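Local structure of uncharacterized protein ycf41 (3KOJ) at residues V20-Q25 and E38-F43. The protein is uncharacterized but probably binds single-stranded DNA through an OB-fold domain. The protein carries 1 engineered substitution. Sequence-based numbering, arbitrary orientation.
Sequences VVEAPQ and EMVVQF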
loop_
_atom_site.group_PDB
_atom_site.type_symbol
_atom_site.label_atom_id
_atom_site.label_comp_id
_atom_site.label_asym_id
_atom_site.label_seq_id
_atom_site.Cartn_x
_atom_site.Cartn_y
_atom_site.Cartn_z
ATOM N N VAL B 20 -5.184 18.185 -7.158
ATOM C CA VAL B 20 -4.359 19.329 -6.767
ATOM C C VAL B 20 -5.268 20.552 -6.578
ATOM O O VAL B 20 -5.957 20.963 -7.512
ATOM C CB VAL B 20 -3.304 19.634 -7.865
ATOM C CG1 VAL B 20 -2.449 20.837 -7.473
ATOM C CG2 VAL B 20 -2.426 18.405 -8.089
ATOM N N VAL B 21 -5.285 21.121 -5.373
ATOM C CA VAL B 21 -6.130 22.289 -5.114
ATOM C C VAL B 21 -5.344 23.542 -4.739
ATOM O O VAL B 21 -5.912 24.617 -4.569
ATOM C CB VAL B 21 -7.190 21.991 -4.044
ATOM C CG1 VAL B 21 -8.095 20.864 -4.535
ATOM C CG2 VAL B 21 -6.525 21.624 -2.731
ATOM N N GLU B 22 -4.034 23.390 -4.579
ATOM C CA GLU B 22 -3.170 24.536 -4.337
ATOM C C GLU B 22 -1.909 24.218 -5.113
ATOM O O GLU B 22 -1.230 23.216 -4.850
ATOM C CB GLU B 22 -2.850 24.767 -2.857
ATOM C CG GLU B 22 -2.203 26.145 -2.659
ATOM C CD GLU B 22 -2.236 26.653 -1.225
ATOM O OE1 GLU B 22 -3.284 26.516 -0.559
ATOM O OE2 GLU B 22 -1.215 27.213 -0.771
ATOM N N ALA B 23 -1.628 25.061 -6.098
ATOM C CA ALA B 23 -0.474 24.877 -6.965
ATOM C C ALA B 23 0.838 24.777 -6.204
ATOM O O ALA B 23 1.053 25.461 -5.204
ATOM C CB ALA B 23 -0.404 26.017 -7.985
ATOM N N PRO B 24 1.733 23.902 -6.671
ATOM C CA PRO B 24 3.038 23.702 -6.047
ATOM C C PRO B 24 3.885 24.972 -6.048
ATOM O O PRO B 24 3.903 25.720 -7.028
ATOM C CB PRO B 24 3.661 22.585 -6.893
ATOM C CG PRO B 24 2.949 22.691 -8.206
ATOM C CD PRO B 24 1.538 22.961 -7.786
ATOM N N GLN B 25 4.556 25.212 -4.927
ATOM C CA GLN B 25 5.445 26.357 -4.758
ATOM C C GLN B 25 6.804 25.754 -4.439
ATOM O O GLN B 25 6.906 24.863 -3.591
ATOM C CB GLN B 25 4.983 27.238 -3.594
ATOM C CG GLN B 25 3.583 27.806 -3.753
ATOM C CD GLN B 25 3.434 28.645 -5.007
ATOM O OE1 GLN B 25 2.693 28.288 -5.926
ATOM N NE2 GLN B 25 4.140 29.769 -5.052
ATOM N N GLU B 38 5.935 22.302 -2.287
ATOM C CA GLU B 38 4.794 21.991 -1.447
ATOM C C GLU B 38 3.512 22.424 -2.140
ATOM O O GLU B 38 3.468 23.449 -2.826
ATOM C CB GLU B 38 4.930 22.641 -0.062
ATOM C CG GLU B 38 4.304 24.003 0.123
ATOM C CD GLU B 38 4.350 24.441 1.581
ATOM O OE1 GLU B 38 5.456 24.430 2.167
ATOM O OE2 GLU B 38 3.287 24.790 2.142
HETATM N N MSE B 39 2.477 21.611 -1.985
HETATM C CA MSE B 39 1.189 21.902 -2.591
HETATM C C MSE B 39 0.125 21.319 -1.687
HETATM O O MSE B 39 0.437 20.753 -0.645
HETATM C CB MSE B 39 1.108 21.275 -3.995
HETATM C CG MSE B 39 1.209 19.757 -4.033
HETATM SE SE MSE B 39 1.156 19.056 -5.863
HETATM C CE MSE B 39 0.692 17.215 -5.455
ATOM N N VAL B 40 -1.133 21.470 -2.075
ATOM C CA VAL B 40 -2.222 20.923 -1.283
ATOM C C VAL B 40 -3.114 20.110 -2.202
ATOM O O VAL B 40 -3.361 20.503 -3.339
ATOM C CB VAL B 40 -3.064 22.039 -0.621
ATOM C CG1 VAL B 40 -4.221 21.424 0.165
ATOM C CG2 VAL B 40 -2.182 22.878 0.305
ATOM N N VAL B 41 -3.582 18.966 -1.715
ATOM C CA VAL B 41 -4.465 18.131 -2.510
ATOM C C VAL B 41 -5.736 17.853 -1.726
ATOM O O VAL B 41 -5.777 18.020 -0.505
ATOM C CB VAL B 41 -3.811 16.781 -2.892
ATOM C CG1 VAL B 41 -2.527 17.031 -3.666
ATOM C CG2 VAL B 41 -3.547 15.937 -1.634
ATOM N N GLN B 42 -6.777 17.446 -2.441
ATOM C CA GLN B 42 -8.048 17.121 -1.817
ATOM C C GLN B 42 -8.487 15.733 -2.266
ATOM O O GLN B 42 -8.340 15.368 -3.434
ATOM C CB GLN B 42 -9.115 18.149 -2.207
ATOM C CG GLN B 42 -10.489 17.857 -1.612
ATOM C CD GLN B 42 -11.523 18.905 -1.988
ATOM O OE1 GLN B 42 -11.467 20.048 -1.524
ATOM N NE2 GLN B 42 -12.468 18.520 -2.839
ATOM N N PHE B 43 -9.000 14.950 -1.328
ATOM C CA PHE B 43 -9.475 13.613 -1.654
ATOM C C PHE B 43 -10.767 13.343 -0.901
ATOM O O PHE B 43 -11.023 13.943 0.147
ATOM C CB PHE B 43 -8.400 12.552 -1.364
ATOM C CG PHE B 43 -7.790 12.634 0.007
ATOM C CD1 PHE B 43 -8.216 11.788 1.024
ATOM C CD2 PHE B 43 -6.746 13.516 0.266
ATOM C CE1 PHE B 43 -7.605 11.808 2.272
ATOM C CE2 PHE B 43 -6.127 13.547 1.512
ATOM C CZ PHE B 43 -6.557 12.693 2.518
HETATM O O HOH W 1 1.527 25.511 -2.118
#
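A classic beta bulge interrupts the register of the antiparallel hairpin of strands 12-28 and 35-43: Val21 and Glu22 both face Val40. Val40 O accepts two backbone bonds from the same face of its carbonyl plane, a fairly straight one from Val21 N at 2.9 Å and a more bent one from Glu22 N at 3.2 Å (N-H...O 141°). Val40 N returns a bond to Glu22 O. On the face that carries both side chains, Glu22 CB packs against Val40 CB at 3.5 Å, and the extended glutamate chain runs past Val40 CG2. In Val21 a chi1 of -61° sets CG1 anti to the carbonyl carbon and places CG2 between that carbon and the backbone N; CG2 reaches Val40 CG1 at 3.7 Å, while CG1 touches Gln42 CB, the two side chains crossing at about a right angle. The register slips again before Gln25, which exchanges two backbone bonds with Glu38. In this second irregularity Pro24 CA makes a CA-H...O contact with Glu38 O at 3.3 Å, and a water lies hydrogen-bonded between Ala23 O and Glu38 O. Pro24 CB lies 4.1 Å from Met39 CB; from there the selenomethionine chain extends to the inner face, where its CE comes to 4.3 Å from Val20 CG2 and the side chain touches Cys71 and Leu79. A bulge that turns the first long strand at such a corner is characteristic of the curled OB-fold barrel of single-strand binding proteins.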